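Local structure of probable oxidoreductase (Pseudomonas aeruginosa, 4B7C) at residues 40-45 and 103-108; 77-82 and 95-100; 157-162 and 179-184; 224-229 and 248-253. The protein is probably an NADP(H)-dependent oxidoreductase of the medium-chain dehydrogenase/reductase family. All blocks are in the same frame, centred on the assembly; numbering follows the deposited sequence.

Contact 1 of 4, residues 40-45 and 103-108; sequences QILVKN and QDYFIG
Strand 41-45 and strand 105-108 pair as antiparallel neighbours in the mixed sheet of the GroES-like N-terminal domain, with I41 opposite G108 and V43 opposite F106 in hydrogen-bonded pairs. The bond from V43 N to F106 O is 2.8 Å long, and its return, F106 N to V43 O, is 2.9 Å. On the face that carries L42, K44, Y105 and I107, L42 CD1 presses against I107 CG1 at 3.4 Å, tighter than usual for two carbons. K44 lies obliquely by the Y105 ring, its CD 3.4 Å from CE1. The chain bends at chi2 (67°), which lays CD by the ring, and again at chi4 (90°), which turns NZ to D104 O at 2.9 Å and N45 O at 2.8 Å. D104 O also accepts N45 N, which arrives from the other face of the carbonyl plane, while the carboxylate of D104 turns to a salt bridge with R9. N45 ND2 reaches Q103 O at 2.9 Å from above the carbonyl plane, 58° out of it, and has a second acceptor in L100 O; N45 OD1 is buried without a partner. A regular ladder closed by side-chain bonds to backbone carbonyls, it forms part of the GroES-like beta fold of medium-chain dehydrogenases.

Contact 2 of 4, residues 77-82 and 95-100; sequences LGVGKV and YVNGAL
G98 O receives G78 N in a 2.8 Å hydrogen bond, and L77 CA adds a CH···O contact to the same oxygen at 3.3 Å. The return bond, G98 N to G78 O, completes one hydrogen-bonded pair; G80 and V96 make the next, with V96 N to G80 O at 2.9 Å. Glycines at 78 and 80 leave the strand bare on the face that carries V96, and L100 uses the opening: its CD1 settles directly on the backbone, 3.3 Å from G78 C and also close to V79 C. These strands, 77-85 and 95-97, form a beta hairpin within the GroES-like domain, and the chain turns a corner at G98, which brings L100 back over the glycines. The face of V79, K81, Y95 and N97 is packed differently. K81, fully extended with CG anti to its amide nitrogen (chi1 -174°), runs obliquely over one face of the Y95 ring; CB makes a CH-pi contact 4.2 Å from the centroid of the Y95 ring, and CG stands 4.0 Å above the ring plane. V116 and P118 also pack against Y95. On the face shared with L100, V82 CG2 crosses to V96 CG1 at 3.8 Å, and V43 of strand 41-49 touches V96 as well.

Contact 3 of 4, residues 157-162 and 179-184; sequences GAAGAV and GIAGGA
Peptide groups are the flat elements that meet here, A158 offering its N-H and I180 its carbonyl. A158 N bonds I180 O at 3.2 Å, almost straight at hydrogen (172°) but tilted 32° from the carbonyl plane. From a direction nearly at right angles to that donor, a water gives a second bond to I180 O at 2.8 Å, and it accepts G157 N at 2.9 Å. The water thus bridges G157 N and I180 O, which are badly angled for a direct bond. The A158 methyl comes obliquely toward the peptide joining G179 and I180; with no side chain on G179, A158 CB can approach G179 CA to 3.7 Å. Further along, the methyls of A159 and A181 meet more loosely at 4.4 Å. The first segment folds here into a type I turn, held by G160 N to G157 O at 2.9 Å, with G157 at positive phi. Such a glycine-rich turn between the first strand and helix of a Rossmann fold commonly receives the cofactor diphosphate, a role that is probable here. The turn links strand 152-155 to helix 161-172 and leans on the next strand, 176-181. L190 of helix 184-193 covers A158 and A181, while I230 and V234 of helix 228-235 pack on I180.

Contact 4 of 4, residues 224-229 and 248-253; sequences DNVGGE and GAISQY
V226 O is gripped twice by a single residue, S251, through both its hydroxyl and its amide. S251 OG donates at 2.6 Å from above the carbonyl plane, 42° out of it, whereas S251 N arrives in that plane, on a lone pair, at 3.3 Å. The hydroxyl reaches there because chi1 (68°) places it between the residue's own N and carbonyl carbon; OG also accepts from Q252 NE2, which lies beside G228 CA at 3.4 Å. One residue earlier on each side, I250 N bonds N225 O on a lone pair, and I250 CG1 covers that oxygen at 3.5 Å. Strands 219-224 and 242-246 are neighbours in the parallel Rossmann sheet, and the two segments run through the loops that follow their C-terminal ends, the edge where nucleotide cofactors of such folds bind. D224 shapes the first loop: its OD1 accepts V226 N at 3.0 Å and G227 N at 2.9 Å from the same face of the carboxylate, an Asx motif; S156 OG hydrogen-bonds to the same OD1. A water links D224 OD2 to G248 O. G227 and G228 both adopt positive phi as the chain leads into helix 228-235, and A249 packs against L266 of the second subunit.

How the contacts relate
Two ways of joining segments appear side by side. Contacts 1 and 2 are neighbouring ladders of one sheet, 8 Å between centres, with contact 2 nested in the loop that contact 1 closes; a probable hydrogen bond from K44 N to K81 O joins strand 41-49 to strand 77-85. Contact 2 is the more buried, contact 1 only partly so. Contacts 3 and 4, also buried, lie at the C-terminal edge of the parallel Rossmann sheet, and touch where V226 CG1 meets G157 N. There turns and loops, with one strand end, replace ladders: isolated carbonyls, waters and glycine turns do the work of paired strands. Contacts 1 and 3, about 34 Å apart between centres, lie on opposite sides of the chain's centre.

Contact 1 of 4, residues 40-45 and 103-108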
loop_
_atom_site.group_PDB
_atom_site.type_symbol
_atom_site.label_atom_id
_atom_site.label_comp_id
_atom_site.label_asym_id
_atom_site.label_seq_id
_atom_site.Cartn_x
_atom_site.Cartn_y
_atom_site.Cartn_z
ATOM N N GLN B 40 -18.624 16.081 -33.014
ATOM C CA GLN B 40 -19.455 15.151 -32.244
ATOM C C GLN B 40 -19.935 13.968 -33.079
ATOM O O GLN B 40 -19.920 14.001 -34.312
ATOM C CB GLN B 40 -20.668 15.883 -31.659
ATOM C CG GLN B 40 -20.312 17.053 -30.743
ATOM C CD GLN B 40 -21.547 17.641 -30.065
ATOM O OE1 GLN B 40 -22.644 17.585 -30.610
ATOM N NE2 GLN B 40 -21.364 18.234 -28.892
ATOM N N ILE B 41 -20.395 12.937 -32.380
ATOM C CA ILE B 41 -21.093 11.817 -33.007
ATOM C C ILE B 41 -22.457 11.591 -32.355
ATOM O O ILE B 41 -22.702 11.999 -31.213
ATOM C CB ILE B 41 -20.278 10.520 -32.969
ATOM C CG1 ILE B 41 -20.086 10.020 -31.535
ATOM C CG2 ILE B 41 -18.935 10.724 -33.681
ATOM C CD1 ILE B 41 -19.415 8.661 -31.477
ATOM N N LEU B 42 -23.348 10.967 -33.120
ATOM C CA LEU B 42 -24.661 10.518 -32.636
ATOM C C LEU B 42 -24.661 9.006 -32.644
ATOM O O LEU B 42 -24.463 8.375 -33.700
ATOM C CB LEU B 42 -25.809 11.063 -33.501
ATOM C CG LEU B 42 -27.194 10.379 -33.363
ATOM C CD1 LEU B 42 -27.729 10.488 -31.945
ATOM C CD2 LEU B 42 -28.241 10.889 -34.349
ATOM N N VAL B 43 -24.894 8.424 -31.474
ATOM C CA VAL B 43 -24.853 6.975 -31.294
ATOM C C VAL B 43 -26.195 6.446 -30.791
ATOM O O VAL B 43 -26.792 7.009 -29.863
ATOM C CB VAL B 43 -23.774 6.538 -30.289
ATOM C CG1 VAL B 43 -23.891 5.051 -29.995
ATOM C CG2 VAL B 43 -22.371 6.868 -30.791
ATOM N N LYS B 44 -26.681 5.376 -31.426
ATOM C CA LYS B 44 -27.831 4.637 -30.908
ATOM C C LYS B 44 -27.318 3.645 -29.881
ATOM O O LYS B 44 -26.586 2.721 -30.221
ATOM C CB LYS B 44 -28.590 3.897 -32.014
ATOM C CG LYS B 44 -29.719 3.004 -31.494
ATOM C CD LYS B 44 -30.867 3.804 -30.883
ATOM C CE LYS B 44 -31.785 2.971 -29.978
ATOM N NZ LYS B 44 -31.368 2.946 -28.535
ATOM N N ASN B 45 -27.673 3.861 -28.619
ATOM C CA ASN B 45 -27.198 2.990 -27.551
ATOM C C ASN B 45 -27.889 1.629 -27.626
ATOM O O ASN B 45 -29.108 1.552 -27.738
ATOM C CB ASN B 45 -27.414 3.634 -26.177
ATOM C CG ASN B 45 -26.622 4.922 -25.992
ATOM O OD1 ASN B 45 -25.754 5.267 -26.808
ATOM N ND2 ASN B 45 -26.899 5.632 -24.893
ATOM N N GLN B 103 -29.329 6.183 -21.374
ATOM C CA GLN B 103 -30.234 6.838 -22.306
ATOM C C GLN B 103 -30.325 6.061 -23.630
ATOM O O GLN B 103 -29.551 5.136 -23.869
ATOM C CB GLN B 103 -29.778 8.270 -22.583
ATOM C CG GLN B 103 -28.361 8.371 -23.107
ATOM C CD GLN B 103 -27.865 9.786 -23.233
ATOM O OE1 GLN B 103 -28.646 10.748 -23.286
ATOM N NE2 GLN B 103 -26.538 9.926 -23.292
ATOM N N ASP B 104 -31.293 6.439 -24.459
ATOM C CA ASP B 104 -31.508 5.791 -25.771
ATOM C C ASP B 104 -30.404 6.155 -26.761
ATOM O O ASP B 104 -29.945 5.312 -27.534
ATOM C CB ASP B 104 -32.845 6.205 -26.393
ATOM C CG ASP B 104 -34.045 5.543 -25.733
ATOM O OD1 ASP B 104 -34.014 4.318 -25.481
ATOM O OD2 ASP B 104 -35.024 6.277 -25.453
ATOM N N TYR B 105 -30.018 7.428 -26.734
ATOM C CA TYR B 105 -29.066 7.976 -27.696
ATOM C C TYR B 105 -27.999 8.798 -27.008
ATOM O O TYR B 105 -28.296 9.539 -26.067
ATOM C CB TYR B 105 -29.763 8.902 -28.693
ATOM C CG TYR B 105 -30.789 8.245 -29.573
ATOM C CD1 TYR B 105 -30.425 7.687 -30.798
ATOM C CD2 TYR B 105 -32.124 8.191 -29.195
ATOM C CE1 TYR B 105 -31.364 7.092 -31.618
ATOM C CE2 TYR B 105 -33.070 7.589 -30.003
ATOM C CZ TYR B 105 -32.685 7.052 -31.223
ATOM O OH TYR B 105 -33.612 6.449 -32.029
ATOM N N PHE B 106 -26.764 8.666 -27.489
ATOM C CA PHE B 106 -25.659 9.523 -27.064
ATOM C C PHE B 106 -25.328 10.512 -28.163
ATOM O O PHE B 106 -25.148 10.119 -29.321
ATOM C CB PHE B 106 -24.403 8.721 -26.724
ATOM C CG PHE B 106 -23.165 9.573 -26.579
ATOM C CD1 PHE B 106 -22.851 10.170 -25.365
ATOM C CD2 PHE B 106 -22.323 9.802 -27.676
ATOM C CE1 PHE B 106 -21.721 10.956 -25.228
ATOM C CE2 PHE B 106 -21.194 10.592 -27.544
ATOM C CZ PHE B 106 -20.892 11.176 -26.320
ATOM N N ILE B 107 -25.260 11.784 -27.797
ATOM C CA ILE B 107 -24.752 12.834 -28.670
ATOM C C ILE B 107 -23.656 13.591 -27.947
ATOM O O ILE B 107 -23.865 14.106 -26.857
ATOM C CB ILE B 107 -25.816 13.851 -29.097
ATOM C CG1 ILE B 107 -26.865 13.199 -29.996
ATOM C CG2 ILE B 107 -25.200 14.986 -29.885
ATOM C CD1 ILE B 107 -27.887 14.203 -30.526
ATOM N N GLY B 108 -22.480 13.640 -28.557
ATOM C CA GLY B 108 -21.364 14.369 -27.976
ATOM C C GLY B 108 -20.012 14.047 -28.581
ATOM O O GLY B 108 -19.901 13.262 -29.536
#

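Contact 2 of 4, residues 77-82 and 95-100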
loop_
_atom_site.group_PDB
_atom_site.type_symbol
_atom_site.label_atom_id
_atom_site.label_comp_id
_atom_site.label_asym_id
_atom_site.label_seq_id
_atom_site.Cartn_x
_atom_site.Cartn_y
_atom_site.Cartn_z
ATOM N N LEU B 77 -21.032 3.232 -19.092
ATOM C CA LEU B 77 -20.309 2.711 -20.228
ATOM C C LEU B 77 -21.286 1.879 -21.048
ATOM O O LEU B 77 -22.185 1.223 -20.514
ATOM C CB LEU B 77 -19.111 1.856 -19.804
ATOM C CG LEU B 77 -17.970 2.604 -19.084
ATOM C CD1 LEU B 77 -16.957 1.605 -18.534
ATOM C CD2 LEU B 77 -17.284 3.641 -19.947
ATOM N N GLY B 78 -21.121 1.910 -22.353
ATOM C CA GLY B 78 -22.008 1.163 -23.227
ATOM C C GLY B 78 -21.420 0.879 -24.585
ATOM O O GLY B 78 -20.357 1.398 -24.933
ATOM N N VAL B 79 -22.140 0.048 -25.338
ATOM C CA VAL B 79 -21.839 -0.178 -26.738
ATOM C C VAL B 79 -23.019 0.269 -27.567
ATOM O O VAL B 79 -24.179 0.040 -27.217
ATOM C CB VAL B 79 -21.511 -1.643 -27.077
ATOM C CG1 VAL B 79 -20.054 -1.927 -26.723
ATOM C CG2 VAL B 79 -22.430 -2.603 -26.353
ATOM N N GLY B 80 -22.713 0.908 -28.678
ATOM C CA GLY B 80 -23.747 1.435 -29.554
ATOM C C GLY B 80 -23.291 1.585 -30.985
ATOM O O GLY B 80 -22.108 1.437 -31.294
ATOM N N LYS B 81 -24.241 1.942 -31.839
ATOM C CA LYS B 81 -23.988 2.107 -33.269
ATOM C C LYS B 81 -23.973 3.571 -33.649
ATOM O O LYS B 81 -24.888 4.326 -33.307
ATOM C CB LYS B 81 -25.066 1.391 -34.086
ATOM C CG LYS B 81 -24.807 1.387 -35.586
ATOM C CD LYS B 81 -26.016 0.864 -36.345
ATOM C CE LYS B 81 -25.676 0.517 -37.780
ATOM N NZ LYS B 81 -26.932 0.268 -38.561
ATOM N N VAL B 82 -22.931 3.977 -34.357
ATOM C CA VAL B 82 -22.828 5.343 -34.832
ATOM C C VAL B 82 -23.819 5.558 -35.974
ATOM O O VAL B 82 -23.735 4.908 -37.011
ATOM C CB VAL B 82 -21.405 5.692 -35.330
ATOM C CG1 VAL B 82 -21.395 7.115 -35.856
ATOM C CG2 VAL B 82 -20.357 5.504 -34.225
ATOM N N TYR B 95 -19.560 0.493 -34.807
ATOM C CA TYR B 95 -19.956 0.211 -33.441
ATOM C C TYR B 95 -18.848 0.683 -32.515
ATOM O O TYR B 95 -17.667 0.445 -32.762
ATOM C CB TYR B 95 -20.240 -1.272 -33.212
ATOM C CG TYR B 95 -21.541 -1.705 -33.827
ATOM C CD1 TYR B 95 -21.616 -2.015 -35.188
ATOM C CD2 TYR B 95 -22.709 -1.776 -33.073
ATOM C CE1 TYR B 95 -22.811 -2.406 -35.778
ATOM C CE2 TYR B 95 -23.905 -2.162 -33.650
ATOM C CZ TYR B 95 -23.949 -2.474 -35.005
ATOM O OH TYR B 95 -25.135 -2.864 -35.583
ATOM N N VAL B 96 -19.254 1.347 -31.438
ATOM C CA VAL B 96 -18.316 1.941 -30.504
ATOM C C VAL B 96 -18.598 1.553 -29.053
ATOM O O VAL B 96 -19.738 1.262 -28.679
ATOM C CB VAL B 96 -18.298 3.491 -30.604
ATOM C CG1 VAL B 96 -17.788 3.942 -31.949
ATOM C CG2 VAL B 96 -19.681 4.103 -30.330
ATOM N N ASN B 97 -17.528 1.551 -28.261
ATOM C CA ASN B 97 -17.575 1.446 -26.801
ATOM C C ASN B 97 -17.220 2.805 -26.235
ATOM O O ASN B 97 -16.283 3.451 -26.686
ATOM C CB ASN B 97 -16.577 0.398 -26.293
ATOM C CG ASN B 97 -16.509 0.318 -24.770
ATOM O OD1 ASN B 97 -16.145 1.286 -24.097
ATOM N ND2 ASN B 97 -16.818 -0.851 -24.226
ATOM N N GLY B 98 -17.979 3.260 -25.259
ATOM C CA GLY B 98 -17.722 4.571 -24.640
ATOM C C GLY B 98 -18.699 4.883 -23.531
ATOM O O GLY B 98 -19.563 4.063 -23.198
ATOM N N ALA B 99 -18.542 6.064 -22.937
ATOM C CA ALA B 99 -19.443 6.531 -21.891
ATOM C C ALA B 99 -20.696 7.042 -22.573
ATOM O O ALA B 99 -20.825 8.229 -22.851
ATOM C CB ALA B 99 -18.781 7.641 -21.047
ATOM N N LEU B 100 -21.617 6.133 -22.853
ATOM C CA LEU B 100 -22.818 6.457 -23.646
ATOM C C LEU B 100 -23.970 7.025 -22.816
ATOM O O LEU B 100 -24.897 7.632 -23.352
ATOM C CB LEU B 100 -23.308 5.212 -24.398
ATOM C CG LEU B 100 -22.318 4.628 -25.424
ATOM C CD1 LEU B 100 -22.911 3.421 -26.154
ATOM C CD2 LEU B 100 -21.846 5.691 -26.412
#

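Contact 3 of 4, residues 157-162 and 179-184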
loop_
_atom_site.group_PDB
_atom_site.type_symbol
_atom_site.label_atom_id
_atom_site.label_comp_id
_atom_site.label_asym_id
_atom_site.label_seq_id
_atom_site.Cartn_x
_atom_site.Cartn_y
_atom_site.Cartn_z
ATOM N N GLY B 157 -14.300 -10.783 -4.651
ATOM C CA GLY B 157 -15.396 -10.588 -5.606
ATOM C C GLY B 157 -15.206 -11.491 -6.818
ATOM O O GLY B 157 -15.444 -11.091 -7.957
ATOM N N ALA B 158 -14.787 -12.720 -6.553
ATOM C CA ALA B 158 -14.254 -13.611 -7.575
ATOM C C ALA B 158 -15.282 -14.063 -8.623
ATOM O O ALA B 158 -14.902 -14.445 -9.734
ATOM C CB ALA B 158 -13.594 -14.812 -6.927
ATOM N N ALA B 159 -16.564 -14.018 -8.266
ATOM C CA ALA B 159 -17.643 -14.395 -9.190
ATOM C C ALA B 159 -18.103 -13.203 -10.011
ATOM O O ALA B 159 -18.864 -13.355 -10.957
ATOM C CB ALA B 159 -18.828 -14.983 -8.437
ATOM N N GLY B 160 -17.659 -12.013 -9.630
ATOM C CA GLY B 160 -17.963 -10.809 -10.393
ATOM C C GLY B 160 -17.253 -10.772 -11.733
ATOM O O GLY B 160 -16.401 -11.607 -12.035
ATOM N N ALA B 161 -17.621 -9.791 -12.544
ATOM C CA ALA B 161 -17.098 -9.650 -13.911
ATOM C C ALA B 161 -15.586 -9.454 -13.977
ATOM O O ALA B 161 -14.902 -10.005 -14.837
ATOM C CB ALA B 161 -17.783 -8.459 -14.560
ATOM N N VAL B 162 -15.057 -8.641 -13.073
ATOM C CA VAL B 162 -13.609 -8.395 -13.035
ATOM C C VAL B 162 -12.880 -9.606 -12.473
ATOM O O VAL B 162 -11.951 -10.145 -13.081
ATOM C CB VAL B 162 -13.272 -7.150 -12.173
ATOM C CG1 VAL B 162 -11.762 -6.972 -12.058
ATOM C CG2 VAL B 162 -13.936 -5.903 -12.739
ATOM N N GLY B 179 -10.427 -18.263 -5.134
ATOM C CA GLY B 179 -11.469 -17.247 -5.160
ATOM C C GLY B 179 -12.154 -17.079 -3.825
ATOM O O GLY B 179 -12.275 -18.027 -3.051
ATOM N N ILE B 180 -12.590 -15.859 -3.549
ATOM C CA ILE B 180 -13.429 -15.578 -2.400
ATOM C C ILE B 180 -14.742 -15.031 -2.925
ATOM O O ILE B 180 -14.764 -14.014 -3.614
ATOM C CB ILE B 180 -12.828 -14.530 -1.437
ATOM C CG1 ILE B 180 -11.469 -14.993 -0.900
ATOM C CG2 ILE B 180 -13.797 -14.273 -0.293
ATOM C CD1 ILE B 180 -10.760 -13.940 -0.065
ATOM N N ALA B 181 -15.834 -15.709 -2.588
ATOM C CA ALA B 181 -17.164 -15.316 -3.052
ATOM C C ALA B 181 -18.249 -15.711 -2.059
ATOM O O ALA B 181 -18.052 -16.596 -1.221
ATOM C CB ALA B 181 -17.443 -15.946 -4.406
ATOM N N GLY B 182 -19.389 -15.035 -2.157
ATOM C CA GLY B 182 -20.516 -15.261 -1.254
ATOM C C GLY B 182 -21.533 -16.236 -1.826
ATOM O O GLY B 182 -22.155 -15.968 -2.852
ATOM N N GLY B 183 -21.687 -17.382 -1.169
ATOM C CA GLY B 183 -22.686 -18.386 -1.567
ATOM C C GLY B 183 -22.104 -19.625 -2.222
ATOM O O GLY B 183 -21.074 -19.567 -2.897
ATOM N N ALA B 184 -22.786 -20.754 -2.027
ATOM C CA ALA B 184 -22.303 -22.062 -2.486
ATOM C C ALA B 184 -22.277 -22.191 -4.007
ATOM O O ALA B 184 -21.375 -22.822 -4.562
ATOM C CB ALA B 184 -23.158 -23.173 -1.891
HETATM O O HOH W 1 -15.448 -11.703 -2.160
#

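Contact 4 of 4, residues 224-229 and 248-253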
loop_
_atom_site.group_PDB
_atom_site.type_symbol
_atom_site.label_atom_id
_atom_site.label_comp_id
_atom_site.label_asym_id
_atom_site.label_seq_id
_atom_site.Cartn_x
_atom_site.Cartn_y
_atom_site.Cartn_z
ATOM N N ASP B 224 -7.992 -7.343 -5.269
ATOM C CA ASP B 224 -9.090 -6.869 -4.416
ATOM C C ASP B 224 -10.128 -6.023 -5.137
ATOM O O ASP B 224 -9.836 -4.935 -5.648
ATOM C CB ASP B 224 -8.559 -6.083 -3.205
ATOM C CG ASP B 224 -9.633 -5.851 -2.142
ATOM O OD1 ASP B 224 -10.667 -6.562 -2.133
ATOM O OD2 ASP B 224 -9.442 -4.975 -1.278
ATOM N N ASN B 225 -11.350 -6.548 -5.169
ATOM C CA ASN B 225 -12.508 -5.846 -5.729
ATOM C C ASN B 225 -13.499 -5.390 -4.679
ATOM O O ASN B 225 -14.437 -4.677 -4.992
ATOM C CB ASN B 225 -13.252 -6.752 -6.725
ATOM C CG ASN B 225 -12.408 -7.092 -7.928
ATOM O OD1 ASN B 225 -12.017 -6.200 -8.684
ATOM N ND2 ASN B 225 -12.092 -8.378 -8.096
ATOM N N VAL B 226 -13.311 -5.829 -3.437
ATOM C CA VAL B 226 -14.359 -5.666 -2.416
ATOM C C VAL B 226 -13.932 -4.885 -1.177
ATOM O O VAL B 226 -14.718 -4.129 -0.617
ATOM C CB VAL B 226 -14.942 -7.043 -1.990
ATOM C CG1 VAL B 226 -15.365 -7.838 -3.221
ATOM C CG2 VAL B 226 -13.938 -7.836 -1.178
ATOM N N GLY B 227 -12.686 -5.063 -0.760
ATOM C CA GLY B 227 -12.160 -4.342 0.389
ATOM C C GLY B 227 -12.740 -4.852 1.701
ATOM O O GLY B 227 -12.994 -6.048 1.866
ATOM N N GLY B 228 -12.901 -3.935 2.647
ATOM C CA GLY B 228 -13.513 -4.244 3.933
ATOM C C GLY B 228 -12.817 -5.350 4.701
ATOM O O GLY B 228 -11.586 -5.478 4.672
ATOM N N GLU B 229 -13.621 -6.152 5.395
ATOM C CA GLU B 229 -13.113 -7.187 6.298
ATOM C C GLU B 229 -12.390 -8.296 5.548
ATOM O O GLU B 229 -11.428 -8.889 6.055
ATOM C CB GLU B 229 -14.267 -7.767 7.119
ATOM C CG GLU B 229 -13.842 -8.685 8.258
ATOM C CD GLU B 229 -15.024 -9.295 8.999
ATOM O OE1 GLU B 229 -16.167 -8.796 8.850
ATOM O OE2 GLU B 229 -14.802 -10.282 9.735
ATOM N N GLY B 248 -11.225 -1.890 -6.580
ATOM C CA GLY B 248 -12.466 -1.334 -6.072
ATOM C C GLY B 248 -12.732 -1.765 -4.639
ATOM O O GLY B 248 -11.930 -2.498 -4.053
ATOM N N ALA B 249 -13.860 -1.308 -4.095
ATOM C CA ALA B 249 -14.324 -1.681 -2.745
ATOM C C ALA B 249 -15.866 -1.742 -2.637
ATOM O O ALA B 249 -16.526 -0.863 -2.053
ATOM C CB ALA B 249 -13.750 -0.719 -1.712
ATOM N N ILE B 250 -16.432 -2.826 -3.151
ATOM C CA ILE B 250 -17.892 -2.953 -3.286
ATOM C C ILE B 250 -18.600 -3.000 -1.930
ATOM O O ILE B 250 -19.707 -2.479 -1.774
ATOM C CB ILE B 250 -18.276 -4.257 -4.039
ATOM C CG1 ILE B 250 -17.850 -4.219 -5.506
ATOM C CG2 ILE B 250 -19.783 -4.487 -4.004
ATOM C CD1 ILE B 250 -17.739 -5.576 -6.174
ATOM N N SER B 251 -17.951 -3.637 -0.958
ATOM C CA SER B 251 -18.500 -3.805 0.391
ATOM C C SER B 251 -18.632 -2.472 1.129
ATOM O O SER B 251 -19.221 -2.416 2.208
ATOM C CB SER B 251 -17.636 -4.784 1.188
ATOM O OG SER B 251 -16.363 -4.229 1.448
ATOM N N GLN B 252 -18.055 -1.422 0.542
ATOM C CA GLN B 252 -18.094 -0.045 1.020
ATOM C C GLN B 252 -19.076 0.859 0.275
ATOM O O GLN B 252 -19.355 1.951 0.759
ATOM C CB GLN B 252 -16.671 0.535 0.897
ATOM C CG GLN B 252 -15.647 -0.341 1.602
ATOM C CD GLN B 252 -15.954 -0.546 3.081
ATOM O OE1 GLN B 252 -16.328 0.392 3.784
ATOM N NE2 GLN B 252 -15.814 -1.782 3.551
ATOM N N TYR B 253 -19.610 0.436 -0.875
ATOM C CA TYR B 253 -20.294 1.416 -1.767
ATOM C C TYR B 253 -21.597 1.970 -1.145
ATOM O O TYR B 253 -21.824 3.198 -1.104
ATOM C CB TYR B 253 -20.565 0.887 -3.202
ATOM C CG TYR B 253 -19.407 1.039 -4.199
ATOM C CD1 TYR B 253 -18.858 2.285 -4.482
ATOM C CD2 TYR B 253 -18.875 -0.067 -4.867
ATOM C CE1 TYR B 253 -17.801 2.424 -5.373
ATOM C CE2 TYR B 253 -17.816 0.061 -5.757
ATOM C CZ TYR B 253 -17.284 1.307 -6.007
ATOM O OH TYR B 253 -16.225 1.427 -6.881
HETATM O O HOH W 2 -10.365 -2.360 -1.474
#